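Local structure of FAD:protein FMN transferase (Vibrio cholerae, 6NXI) at residues R61-T66 against L149-S154; I222-D227 against S257-D262. The protein probably transfers the FMN moiety of FAD, in a magnesium-dependent reaction, onto a threonine hydroxyl of a target flavoprotein, releasing AMP. One frame throughout, in Å; residues are numbered along the deposited sequence.

Interaction 1: residues R61-T66 against L149-S154; sequences RFNQHT and LYVDLS. With FAD (flavin-adenine dinucleotide), chain B.
Asn-63, in the last turn of helix 58-64, faces Tyr-150 in the loop 149-154, extended as far as Asp-152, with their CA atoms 5.0 Å apart, the nearest backbone approach of the two segments. The side-chain amide of Asn-63 pairs with both backbone polar groups of Val-151. Val-151 N donates to Asn-63 OD1 over 2.8 Å at an N-H...O angle of 164°, arriving from above the carbonyl plane and not on a lone pair; Asn-63 ND2 returns a bond of 3.0 Å to Val-151 O, which lies close to the amide plane. With its CG anti to the carbonyl carbon (chi1 -68°), Asn-63 sends the amide out to Val-151. This two-way grip fixes the amide's rotation, and the Tyr-150 ring stacks on the same group: the planes are 20° apart, and Asn-63 ND2 sits 3.5 Å above the ring centre. Meeting the N-H and C=O of one residue, much as a backbone partner would in a hydrogen-bonded antiparallel pair, the amide joins helix 58-64 to a loop whose Asp-152, Leu-153 and Ser-154 belong to the FAD pocket. There Asp-152 OD1 accepts from Ser-154 N in an Asx turn and from Ser-154 OG, while Asp-152 OD2 receives the FAD hydroxyl O2B at 2.7 Å. FAD O4' donates to Ser-154 O. Nearer the helix end, a water donates to both Asn-63 O and Leu-149 O, and Lys-144 NZ hydrogen-bonds to all three of the carbonyls Phe-62 O, His-65 O and Leu-149 O. Val-151 CG2 meets the rim of the Phe-62 ring at CE2, 4.1 Å away, near the ring plane.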
ATOM      1  N   ARG A  61     -20.234   1.342  -2.177  1.00 27.68           N
ATOM      2  CA  ARG A  61     -21.584   0.716  -2.198  1.00 29.22           C
ATOM      3  C   ARG A  61     -21.595  -0.502  -1.266  1.00 29.95           C
ATOM      4  O   ARG A  61     -22.666  -0.731  -0.621  1.00 29.21           O
ATOM      5  CB  ARG A  61     -21.994   0.437  -3.642  1.00 31.83           C
ATOM      6  CG  ARG A  61     -22.210   1.740  -4.395  1.00 34.80           C
ATOM      7  CD  ARG A  61     -22.766   1.504  -5.765  1.00 39.70           C
ATOM      8  NE  ARG A  61     -21.717   1.415  -6.754  1.00 43.55           N
ATOM      9  CZ  ARG A  61     -21.337   0.304  -7.410  1.00 44.05           C
ATOM     10  NH1 ARG A  61     -21.894  -0.881  -7.175  1.00 44.33           N
ATOM     11  NH2 ARG A  61     -20.362   0.403  -8.282  1.00 41.56           N
ATOM     12  N   PHE A  62     -20.514  -1.273  -1.157  1.00 27.00           N
ATOM     13  CA  PHE A  62     -20.441  -2.381  -0.171  1.00 27.71           C
ATOM     14  C   PHE A  62     -20.500  -1.813   1.252  1.00 27.97           C
ATOM     15  O   PHE A  62     -21.175  -2.389   2.107  1.00 29.45           O
ATOM     16  CB  PHE A  62     -19.215  -3.257  -0.363  1.00 28.10           C
ATOM     17  CG  PHE A  62     -19.119  -4.377   0.632  1.00 28.77           C
ATOM     18  CD1 PHE A  62     -20.114  -5.350   0.700  1.00 29.25           C
ATOM     19  CD2 PHE A  62     -18.076  -4.447   1.532  1.00 29.79           C
ATOM     20  CE1 PHE A  62     -20.023  -6.391   1.605  1.00 28.18           C
ATOM     21  CE2 PHE A  62     -17.999  -5.489   2.442  1.00 28.38           C
ATOM     22  CZ  PHE A  62     -18.965  -6.470   2.469  1.00 29.06           C
ATOM     23  N   ASN A  63     -19.752  -0.746   1.511  1.00 25.74           N
ATOM     24  CA  ASN A  63     -19.757  -0.095   2.847  1.00 26.46           C
ATOM     25  C   ASN A  63     -21.180   0.379   3.146  1.00 28.84           C
ATOM     26  O   ASN A  63     -21.554   0.309   4.339  1.00 29.61           O
ATOM     27  CB  ASN A  63     -18.694   1.003   2.923  1.00 26.46           C
ATOM     28  CG  ASN A  63     -17.305   0.403   2.881  1.00 25.54           C
ATOM     29  OD1 ASN A  63     -17.126  -0.773   3.196  1.00 25.22           O
ATOM     30  ND2 ASN A  63     -16.317   1.207   2.480  1.00 24.00           N
ATOM     31  N   GLN A  64     -21.929   0.848   2.147  1.00 30.18           N
ATOM     32  CA  GLN A  64     -23.324   1.351   2.338  1.00 31.82           C
ATOM     33  C   GLN A  64     -24.314   0.196   2.473  1.00 34.29           C
ATOM     34  O   GLN A  64     -25.416   0.428   3.027  1.00 34.67           O
ATOM     35  CB  GLN A  64     -23.713   2.300   1.212  1.00 33.01           C
ATOM     36  CG  GLN A  64     -22.868   3.557   1.220  1.00 32.58           C
ATOM     37  CD  GLN A  64     -22.748   4.162  -0.150  1.00 34.59           C
ATOM     38  OE1 GLN A  64     -23.611   3.942  -0.999  1.00 38.68           O
ATOM     39  NE2 GLN A  64     -21.669   4.905  -0.381  1.00 34.94           N
ATOM     40  N   HIS A  65     -23.937  -1.004   2.052  1.00 34.93           N
ATOM     41  CA  HIS A  65     -24.799  -2.222   2.092  1.00 36.40           C
ATOM     42  C   HIS A  65     -25.002  -2.674   3.552  1.00 38.01           C
ATOM     43  O   HIS A  65     -24.025  -2.705   4.288  1.00 35.66           O
ATOM     44  CB  HIS A  65     -24.123  -3.250   1.190  1.00 36.00           C
ATOM     45  CG  HIS A  65     -24.819  -4.559   1.080  1.00 38.24           C
ATOM     46  ND1 HIS A  65     -25.945  -4.704   0.301  1.00 39.07           N
ATOM     47  CD2 HIS A  65     -24.511  -5.784   1.567  1.00 38.09           C
ATOM     48  CE1 HIS A  65     -26.316  -5.964   0.324  1.00 40.63           C
ATOM     49  NE2 HIS A  65     -25.482  -6.654   1.104  1.00 39.42           N
ATOM     50  N   THR A  66     -26.222  -3.039   3.989  1.00 38.79           N
ATOM     51  CA  THR A  66     -26.486  -3.336   5.434  1.00 40.98           C
ATOM     52  C   THR A  66     -26.771  -4.828   5.696  1.00 43.28           C
ATOM     53  O   THR A  66     -26.339  -5.318   6.770  1.00 43.64           O
ATOM     54  CB  THR A  66     -27.524  -2.353   5.977  1.00 44.18           C
ATOM     55  OG1 THR A  66     -28.672  -2.358   5.132  1.00 43.28           O
ATOM     56  CG2 THR A  66     -26.961  -0.952   6.056  1.00 44.00           C
ATOM     57  N   LEU A 149     -19.939  -2.454   9.000  1.00 30.79           N
ATOM     58  CA  LEU A 149     -18.555  -2.820   8.592  1.00 30.41           C
ATOM     59  C   LEU A 149     -18.156  -1.837   7.501  1.00 29.20           C
ATOM     60  O   LEU A 149     -18.980  -1.572   6.629  1.00 30.91           O
ATOM     61  CB  LEU A 149     -18.445  -4.264   8.081  1.00 30.30           C
ATOM     62  CG  LEU A 149     -17.037  -4.859   8.178  1.00 30.52           C
ATOM     63  CD1 LEU A 149     -16.704  -5.266   9.598  1.00 30.52           C
ATOM     64  CD2 LEU A 149     -16.896  -6.040   7.262  1.00 30.17           C
ATOM     65  N   TYR A 150     -16.945  -1.295   7.564  1.00 29.12           N
ATOM     66  CA  TYR A 150     -16.470  -0.314   6.559  1.00 27.77           C
ATOM     67  C   TYR A 150     -15.061  -0.742   6.158  1.00 25.46           C
ATOM     68  O   TYR A 150     -14.146  -0.706   6.976  1.00 25.86           O
ATOM     69  CB  TYR A 150     -16.513   1.085   7.162  1.00 27.93           C
ATOM     70  CG  TYR A 150     -16.228   2.248   6.243  1.00 26.59           C
ATOM     71  CD1 TYR A 150     -14.977   2.432   5.664  1.00 25.38           C
ATOM     72  CD2 TYR A 150     -17.201   3.196   5.947  1.00 27.63           C
ATOM     73  CE1 TYR A 150     -14.736   3.483   4.804  1.00 25.22           C
ATOM     74  CE2 TYR A 150     -16.964   4.262   5.088  1.00 26.53           C
ATOM     75  CZ  TYR A 150     -15.707   4.431   4.538  1.00 26.40           C
ATOM     76  OH  TYR A 150     -15.514   5.487   3.685  1.00 26.88           O
ATOM     77  N   VAL A 151     -14.921  -1.236   4.939  1.00 23.20           N
ATOM     78  CA  VAL A 151     -13.634  -1.766   4.408  1.00 22.48           C
ATOM     79  C   VAL A 151     -12.933  -0.601   3.719  1.00 22.57           C
ATOM     80  O   VAL A 151     -13.572   0.148   2.955  1.00 21.96           O
ATOM     81  CB  VAL A 151     -13.888  -2.924   3.416  1.00 24.61           C
ATOM     82  CG1 VAL A 151     -12.618  -3.343   2.738  1.00 22.85           C
ATOM     83  CG2 VAL A 151     -14.542  -4.114   4.106  1.00 25.18           C
ATOM     84  N   ASP A 152     -11.646  -0.479   4.006  1.00 21.54           N
ATOM     85  CA  ASP A 152     -10.730   0.553   3.483  1.00 21.20           C
ATOM     86  C   ASP A 152      -9.595  -0.178   2.772  1.00 19.92           C
ATOM     87  O   ASP A 152      -8.932  -1.010   3.421  1.00 20.85           O
ATOM     88  CB  ASP A 152     -10.212   1.332   4.676  1.00 21.28           C
ATOM     89  CG  ASP A 152      -9.187   2.392   4.345  1.00 22.59           C
ATOM     90  OD1 ASP A 152      -8.822   2.534   3.193  1.00 21.28           O
ATOM     91  OD2 ASP A 152      -8.801   3.100   5.295  1.00 22.97           O
ATOM     92  N   LEU A 153      -9.441   0.007   1.458  1.00 20.00           N
ATOM     93  CA  LEU A 153      -8.351  -0.657   0.735  1.00 19.42           C
ATOM     94  C   LEU A 153      -7.215   0.332   0.446  1.00 18.94           C
ATOM     95  O   LEU A 153      -6.400   0.026  -0.410  1.00 20.68           O
ATOM     96  CB  LEU A 153      -8.886  -1.301  -0.549  1.00 19.60           C
ATOM     97  CG  LEU A 153      -9.994  -2.323  -0.296  1.00 21.29           C
ATOM     98  CD1 LEU A 153     -10.563  -2.842  -1.612  1.00 22.94           C
ATOM     99  CD2 LEU A 153      -9.476  -3.457   0.561  1.00 21.99           C
ATOM    100  N   SER A 154      -7.100   1.389   1.230  1.00 19.75           N
ATOM    101  CA  SER A 154      -6.041   2.424   1.015  1.00 19.27           C
ATOM    102  C   SER A 154      -4.647   1.816   1.062  1.00 20.66           C
ATOM    103  O   SER A 154      -3.700   2.397   0.470  1.00 20.04           O
ATOM    104  CB  SER A 154      -6.201   3.513   2.069  1.00 21.50           C
ATOM    105  OG  SER A 154      -7.363   4.262   1.786  1.00 22.09           O
TER
HETATM  106  PA  FAD B 500      -0.063   2.629   3.671  1.00 22.05           P
HETATM  107  O1A FAD B 500       0.975   2.750   4.729  1.00 24.13           O
HETATM  108  O2A FAD B 500       0.195   1.791   2.482  1.00 20.86           O
HETATM  109  O5B FAD B 500      -1.447   2.160   4.316  1.00 22.90           O
HETATM  110  C5B FAD B 500      -2.025   3.098   5.264  1.00 22.16           C
HETATM  111  C4B FAD B 500      -3.492   3.317   4.988  1.00 22.37           C
HETATM  112  O4B FAD B 500      -4.257   2.092   5.101  1.00 23.87           O
HETATM  113  C3B FAD B 500      -4.116   4.295   5.982  1.00 22.28           C
HETATM  114  O3B FAD B 500      -4.058   5.622   5.458  1.00 23.50           O
HETATM  115  C2B FAD B 500      -5.542   3.756   6.151  1.00 22.17           C
HETATM  116  O2B FAD B 500      -6.381   4.202   5.108  1.00 23.01           O
HETATM  117  C1B FAD B 500      -5.324   2.254   6.032  1.00 23.37           C
HETATM  118  N9A FAD B 500      -4.955   1.557   7.246  1.00 22.93           N
HETATM  119  C8A FAD B 500      -4.472   2.085   8.451  1.00 21.95           C
HETATM  120  N7A FAD B 500      -4.115   1.139   9.286  1.00 22.65           N
HETATM  121  C5A FAD B 500      -4.409  -0.058   8.664  1.00 21.88           C
HETATM  122  C6A FAD B 500      -4.277  -1.391   9.080  1.00 22.87           C
HETATM  123  N6A FAD B 500      -3.730  -1.771  10.249  1.00 23.64           N
HETATM  124  N1A FAD B 500      -4.619  -2.337   8.182  1.00 22.41           N
HETATM  125  C2A FAD B 500      -5.149  -1.954   7.003  1.00 21.94           C
HETATM  126  N3A FAD B 500      -5.316  -0.724   6.500  1.00 22.57           N
HETATM  127  C4A FAD B 500      -4.926   0.191   7.405  1.00 22.14           C
HETATM  128  N1  FAD B 500      -7.040  10.096  -0.693  1.00 26.98           N
HETATM  129  C2  FAD B 500      -7.759  11.259  -0.864  1.00 29.64           C
HETATM  130  O2  FAD B 500      -7.509  12.261  -0.158  1.00 29.26           O
HETATM  131  N3  FAD B 500      -8.726  11.371  -1.810  1.00 28.29           N
HETATM  132  C4  FAD B 500      -9.066  10.331  -2.636  1.00 29.02           C
HETATM  133  O4  FAD B 500      -9.965  10.453  -3.457  1.00 31.52           O
HETATM  134  C4X FAD B 500      -8.358   9.094  -2.475  1.00 26.44           C
HETATM  135  N5  FAD B 500      -8.672   8.072  -3.244  1.00 25.72           N
HETATM  136  C5X FAD B 500      -7.986   6.893  -3.065  1.00 24.85           C
HETATM  137  C6  FAD B 500      -8.322   5.779  -3.861  1.00 25.15           C
HETATM  138  C7  FAD B 500      -7.684   4.561  -3.750  1.00 25.26           C
HETATM  139  C7M FAD B 500      -8.093   3.410  -4.641  1.00 26.33           C
HETATM  140  C8  FAD B 500      -6.636   4.436  -2.808  1.00 23.59           C
HETATM  141  C8M FAD B 500      -5.903   3.134  -2.621  1.00 25.24           C
HETATM  142  C9  FAD B 500      -6.295   5.532  -2.008  1.00 23.77           C
HETATM  143  C9A FAD B 500      -6.943   6.770  -2.121  1.00 24.19           C
HETATM  144  N10 FAD B 500      -6.645   7.878  -1.319  1.00 26.22           N
HETATM  145  C10 FAD B 500      -7.333   9.070  -1.464  1.00 25.71           C
HETATM  146  C1' FAD B 500      -5.518   7.815  -0.363  1.00 28.54           C
HETATM  147  C2' FAD B 500      -5.809   7.078   0.894  1.00 29.15           C
HETATM  148  O2' FAD B 500      -6.827   7.739   1.638  1.00 29.82           O
HETATM  149  C3' FAD B 500      -4.531   7.014   1.748  1.00 27.88           C
HETATM  150  O3' FAD B 500      -4.088   8.291   2.149  1.00 28.85           O
HETATM  151  C4' FAD B 500      -3.337   6.400   1.042  1.00 29.45           C
HETATM  152  O4' FAD B 500      -3.773   5.300   0.260  1.00 27.38           O
HETATM  153  C5' FAD B 500      -2.235   6.034   2.017  1.00 27.11           C
HETATM  154  O5' FAD B 500      -1.236   5.274   1.294  1.00 27.88           O
HETATM  155  P   FAD B 500       0.166   4.997   1.976  1.00 25.29           P
HETATM  156  O1P FAD B 500       0.707   6.200   2.604  1.00 28.57           O
HETATM  157  O2P FAD B 500       0.885   4.214   0.900  1.00 26.96           O
HETATM  158  O3P FAD B 500      -0.357   4.082   3.164  1.00 26.71           O
HETATM  159  O   HOH W   1     -16.789   4.138   1.508  1.00 26.45           O
HETATM  160  O   HOH W   2     -20.232   1.333   6.494  1.00 38.06           O

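Interaction 2: residues I222-D227 against S257-D262; sequences IATSGD and SVTVLD. With FAD (flavin-adenine dinucleotide), chain B.
Ile-222 and Leu-261 make the tight end of this antiparallel strand pair: Ile-222 CG1 lies 3.4 Å from Leu-261 CD2, closer than usual van der Waals contact, with the two side chains side by side and pointing the same way. Ile-222 CG2, anti to its own nitrogen, reaches Thr-259 CG2 at 3.6 Å. The axes of the two short segments come within 4.7 Å, with 166° between their N-to-C directions. Ala-223 with Val-260 and Ser-225 with Val-258 are hydrogen-bonded pairs, each closed by two backbone bonds; the Val-260 N to Ala-223 O bond, 2.9 Å long, is with an N-H...O angle of 167° the straightest of the four. Packing slackens at Thr-224, partly exposed, whose OG1 is 3.4 Å from Thr-259 OG1, a weak contact. Beyond it, partly exposed Gly-226 turns the chain out of the strand with a positive phi of 87°, and Asp-227 is exposed. On the other face, helix 265-278 covers Ala-223, Val-258 and Val-260. There Ser-225 OG donates to FAD O1A at 2.7 Å and is also hydrogen-bonded to Thr-273, a magnesium ligand: a strand pair inside the large antiparallel sheet whose Ser-225 borders the FAD diphosphate and magnesium site of the ApbE fold.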
ATOM      1  N   ILE A 222       8.410  -2.492  -5.189  1.00 19.87           N
ATOM      2  CA  ILE A 222       8.867  -1.939  -3.901  1.00 20.31           C
ATOM      3  C   ILE A 222       7.768  -1.089  -3.297  1.00 20.94           C
ATOM      4  O   ILE A 222       7.312  -0.152  -3.920  1.00 21.87           O
ATOM      5  CB  ILE A 222      10.157  -1.106  -4.092  1.00 22.74           C
ATOM      6  CG1 ILE A 222      11.184  -1.776  -4.985  1.00 25.36           C
ATOM      7  CG2 ILE A 222      10.681  -0.780  -2.714  1.00 23.44           C
ATOM      8  CD1 ILE A 222      11.090  -1.398  -6.470  1.00 27.75           C
ATOM      9  N   ALA A 223       7.505  -1.291  -2.015  1.00 21.03           N
ATOM     10  CA  ALA A 223       6.520  -0.489  -1.271  1.00 20.58           C
ATOM     11  C   ALA A 223       7.162  -0.086   0.034  1.00 22.17           C
ATOM     12  O   ALA A 223       7.932  -0.880   0.620  1.00 22.15           O
ATOM     13  CB  ALA A 223       5.251  -1.243  -1.000  1.00 20.48           C
ATOM     14  N   THR A 224       6.824   1.122   0.470  1.00 23.02           N
ATOM     15  CA  THR A 224       7.335   1.665   1.745  1.00 23.96           C
ATOM     16  C   THR A 224       6.180   2.206   2.587  1.00 23.61           C
ATOM     17  O   THR A 224       5.390   2.995   2.080  1.00 24.23           O
ATOM     18  CB  THR A 224       8.359   2.771   1.467  1.00 28.42           C
ATOM     19  OG1 THR A 224       9.461   2.227   0.742  1.00 30.95           O
ATOM     20  CG2 THR A 224       8.901   3.378   2.736  1.00 28.74           C
ATOM     21  N   SER A 225       6.109   1.853   3.874  1.00 21.39           N
ATOM     22  CA  SER A 225       5.171   2.488   4.813  1.00 22.91           C
ATOM     23  C   SER A 225       5.946   3.230   5.884  1.00 24.40           C
ATOM     24  O   SER A 225       7.098   2.851   6.112  1.00 23.74           O
ATOM     25  CB  SER A 225       4.215   1.469   5.382  1.00 24.85           C
ATOM     26  OG  SER A 225       3.210   1.227   4.404  1.00 27.18           O
ATOM     27  N   GLY A 226       5.349   4.300   6.392  1.00 25.78           N
ATOM     28  CA  GLY A 226       5.989   5.204   7.364  1.00 31.51           C
ATOM     29  C   GLY A 226       6.806   6.289   6.668  1.00 40.31           C
ATOM     30  O   GLY A 226       7.186   6.127   5.502  1.00 43.18           O
ATOM     31  N   ASP A 227       7.073   7.368   7.388  1.00 46.64           N
ATOM     32  CA  ASP A 227       7.798   8.559   6.865  0.60 51.72           C
ATOM     33  C   ASP A 227       8.915   8.889   7.854  1.00 53.94           C
ATOM     34  O   ASP A 227       8.582   9.151   9.030  1.00 55.65           O
ATOM     35  CB  ASP A 227       6.850   9.744   6.658  0.60 53.04           C
ATOM     36  CG  ASP A 227       7.535  11.079   6.393  0.60 53.45           C
ATOM     37  OD1 ASP A 227       8.718  11.082   5.978  0.60 52.09           O
ATOM     38  OD2 ASP A 227       6.876  12.113   6.615  0.60 55.98           O
ATOM     39  N   SER A 257      10.073   3.147   9.395  1.00 24.66           N
ATOM     40  CA  SER A 257       9.678   2.831   8.002  1.00 23.98           C
ATOM     41  C   SER A 257       9.890   1.349   7.749  1.00 23.37           C
ATOM     42  O   SER A 257      10.772   0.710   8.339  1.00 23.17           O
ATOM     43  CB  SER A 257      10.408   3.700   6.986  1.00 26.47           C
ATOM     44  OG  SER A 257      11.775   3.319   6.860  1.00 28.04           O
ATOM     45  N   VAL A 258       9.163   0.838   6.761  1.00 21.85           N
ATOM     46  CA  VAL A 258       9.290  -0.555   6.330  1.00 22.20           C
ATOM     47  C   VAL A 258       9.270  -0.511   4.822  1.00 21.58           C
ATOM     48  O   VAL A 258       8.289   0.035   4.269  1.00 22.17           O
ATOM     49  CB  VAL A 258       8.139  -1.424   6.869  1.00 20.50           C
ATOM     50  CG1 VAL A 258       8.286  -2.829   6.373  1.00 22.35           C
ATOM     51  CG2 VAL A 258       8.073  -1.372   8.405  1.00 22.11           C
ATOM     52  N   THR A 259      10.311  -1.072   4.230  1.00 21.10           N
ATOM     53  CA  THR A 259      10.425  -1.279   2.774  1.00 20.91           C
ATOM     54  C   THR A 259      10.334  -2.780   2.469  1.00 21.41           C
ATOM     55  O   THR A 259      11.094  -3.553   3.044  1.00 21.63           O
ATOM     56  CB  THR A 259      11.748  -0.716   2.249  1.00 22.65           C
ATOM     57  OG1 THR A 259      11.796   0.645   2.685  1.00 24.57           O
ATOM     58  CG2 THR A 259      11.778  -0.809   0.737  1.00 23.55           C
ATOM     59  N   VAL A 260       9.442  -3.159   1.537  1.00 20.76           N
ATOM     60  CA  VAL A 260       9.209  -4.556   1.133  1.00 21.03           C
ATOM     61  C   VAL A 260       9.381  -4.662  -0.385  1.00 21.18           C
ATOM     62  O   VAL A 260       8.813  -3.837  -1.126  1.00 20.55           O
ATOM     63  CB  VAL A 260       7.809  -5.032   1.574  1.00 21.49           C
ATOM     64  CG1 VAL A 260       7.561  -6.436   1.077  1.00 22.53           C
ATOM     65  CG2 VAL A 260       7.622  -4.942   3.081  1.00 23.10           C
ATOM     66  N   LEU A 261      10.115  -5.683  -0.810  1.00 21.36           N
ATOM     67  CA  LEU A 261      10.115  -6.116  -2.230  1.00 23.28           C
ATOM     68  C   LEU A 261       9.190  -7.321  -2.421  1.00 23.13           C
ATOM     69  O   LEU A 261       9.186  -8.243  -1.607  1.00 22.75           O
ATOM     70  CB  LEU A 261      11.524  -6.490  -2.650  1.00 25.72           C
ATOM     71  CG  LEU A 261      12.624  -5.511  -2.273  1.00 30.33           C
ATOM     72  CD1 LEU A 261      13.986  -6.031  -2.768  1.00 32.64           C
ATOM     73  CD2 LEU A 261      12.329  -4.147  -2.819  1.00 31.82           C
ATOM     74  N   ASP A 262       8.480  -7.324  -3.541  1.00 23.35           N
ATOM     75  CA  ASP A 262       7.678  -8.496  -3.975  1.00 22.52           C
ATOM     76  C   ASP A 262       7.507  -8.355  -5.487  1.00 22.22           C
ATOM     77  O   ASP A 262       7.485  -7.239  -5.943  1.00 20.93           O
ATOM     78  CB  ASP A 262       6.320  -8.561  -3.283  1.00 22.97           C
ATOM     79  CG  ASP A 262       5.596  -9.894  -3.438  1.00 24.93           C
ATOM     80  OD1 ASP A 262       5.897 -10.789  -2.622  1.00 26.15           O
ATOM     81  OD2 ASP A 262       4.783 -10.044  -4.407  1.00 24.64           O
TER
HETATM   82  PA  FAD B 500      -0.063   2.629   3.671  1.00 22.05           P
HETATM   83  O1A FAD B 500       0.975   2.750   4.729  1.00 24.13           O
HETATM   84  O2A FAD B 500       0.195   1.791   2.482  1.00 20.86           O
HETATM   85  O5B FAD B 500      -1.447   2.160   4.316  1.00 22.90           O
HETATM   86  C5B FAD B 500      -2.025   3.098   5.264  1.00 22.16           C
HETATM   87  C4B FAD B 500      -3.492   3.317   4.988  1.00 22.37           C
HETATM   88  O4B FAD B 500      -4.257   2.092   5.101  1.00 23.87           O
HETATM   89  C3B FAD B 500      -4.116   4.295   5.982  1.00 22.28           C
HETATM   90  O3B FAD B 500      -4.058   5.622   5.458  1.00 23.50           O
HETATM   91  C2B FAD B 500      -5.542   3.756   6.151  1.00 22.17           C
HETATM   92  O2B FAD B 500      -6.381   4.202   5.108  1.00 23.01           O
HETATM   93  C1B FAD B 500      -5.324   2.254   6.032  1.00 23.37           C
HETATM   94  N9A FAD B 500      -4.955   1.557   7.246  1.00 22.93           N
HETATM   95  C8A FAD B 500      -4.472   2.085   8.451  1.00 21.95           C
HETATM   96  N7A FAD B 500      -4.115   1.139   9.286  1.00 22.65           N
HETATM   97  C5A FAD B 500      -4.409  -0.058   8.664  1.00 21.88           C
HETATM   98  C6A FAD B 500      -4.277  -1.391   9.080  1.00 22.87           C
HETATM   99  N6A FAD B 500      -3.730  -1.771  10.249  1.00 23.64           N
HETATM  100  N1A FAD B 500      -4.619  -2.337   8.182  1.00 22.41           N
HETATM  101  C2A FAD B 500      -5.149  -1.954   7.003  1.00 21.94           C
HETATM  102  N3A FAD B 500      -5.316  -0.724   6.500  1.00 22.57           N
HETATM  103  C4A FAD B 500      -4.926   0.191   7.405  1.00 22.14           C
HETATM  104  N1  FAD B 500      -7.040  10.096  -0.693  1.00 26.98           N
HETATM  105  C2  FAD B 500      -7.759  11.259  -0.864  1.00 29.64           C
HETATM  106  O2  FAD B 500      -7.509  12.261  -0.158  1.00 29.26           O
HETATM  107  N3  FAD B 500      -8.726  11.371  -1.810  1.00 28.29           N
HETATM  108  C4  FAD B 500      -9.066  10.331  -2.636  1.00 29.02           C
HETATM  109  O4  FAD B 500      -9.965  10.453  -3.457  1.00 31.52           O
HETATM  110  C4X FAD B 500      -8.358   9.094  -2.475  1.00 26.44           C
HETATM  111  N5  FAD B 500      -8.672   8.072  -3.244  1.00 25.72           N
HETATM  112  C5X FAD B 500      -7.986   6.893  -3.065  1.00 24.85           C
HETATM  113  C6  FAD B 500      -8.322   5.779  -3.861  1.00 25.15           C
HETATM  114  C7  FAD B 500      -7.684   4.561  -3.750  1.00 25.26           C
HETATM  115  C7M FAD B 500      -8.093   3.410  -4.641  1.00 26.33           C
HETATM  116  C8  FAD B 500      -6.636   4.436  -2.808  1.00 23.59           C
HETATM  117  C8M FAD B 500      -5.903   3.134  -2.621  1.00 25.24           C
HETATM  118  C9  FAD B 500      -6.295   5.532  -2.008  1.00 23.77           C
HETATM  119  C9A FAD B 500      -6.943   6.770  -2.121  1.00 24.19           C
HETATM  120  N10 FAD B 500      -6.645   7.878  -1.319  1.00 26.22           N
HETATM  121  C10 FAD B 500      -7.333   9.070  -1.464  1.00 25.71           C
HETATM  122  C1' FAD B 500      -5.518   7.815  -0.363  1.00 28.54           C
HETATM  123  C2' FAD B 500      -5.809   7.078   0.894  1.00 29.15           C
HETATM  124  O2' FAD B 500      -6.827   7.739   1.638  1.00 29.82           O
HETATM  125  C3' FAD B 500      -4.531   7.014   1.748  1.00 27.88           C
HETATM  126  O3' FAD B 500      -4.088   8.291   2.149  1.00 28.85           O
HETATM  127  C4' FAD B 500      -3.337   6.400   1.042  1.00 29.45           C
HETATM  128  O4' FAD B 500      -3.773   5.300   0.260  1.00 27.38           O
HETATM  129  C5' FAD B 500      -2.235   6.034   2.017  1.00 27.11           C
HETATM  130  O5' FAD B 500      -1.236   5.274   1.294  1.00 27.88           O
HETATM  131  P   FAD B 500       0.166   4.997   1.976  1.00 25.29           P
HETATM  132  O1P FAD B 500       0.707   6.200   2.604  1.00 28.57           O
HETATM  133  O2P FAD B 500       0.885   4.214   0.900  1.00 26.96           O
HETATM  134  O3P FAD B 500      -0.357   4.082   3.164  1.00 26.71           O

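In the fold
From the N terminus, strands 7-14 and 17-24 and helix 32-50 come first, then helix 58-64, and interaction 1 closes an 82-residue excursion of helices and short strands when the chain returns at 149-154, just before magnesium ligand Thr-155 and helix 157-171. The chain then adds strands 177-181 and 184-188 to the large antiparallel sheet. Interaction 2 follows as a separate closure: strand 220-225 runs out at Gly-226, and a mostly irregular connection of 29 residues brings back 257-262 alongside it. The two closures stand in series, neither nested nor crossed. Their centres are 26 Å apart and they do not touch, yet FAD bridges them, its adenosine ribose and ribityl chain at 149-154, its diphosphate at 222-227.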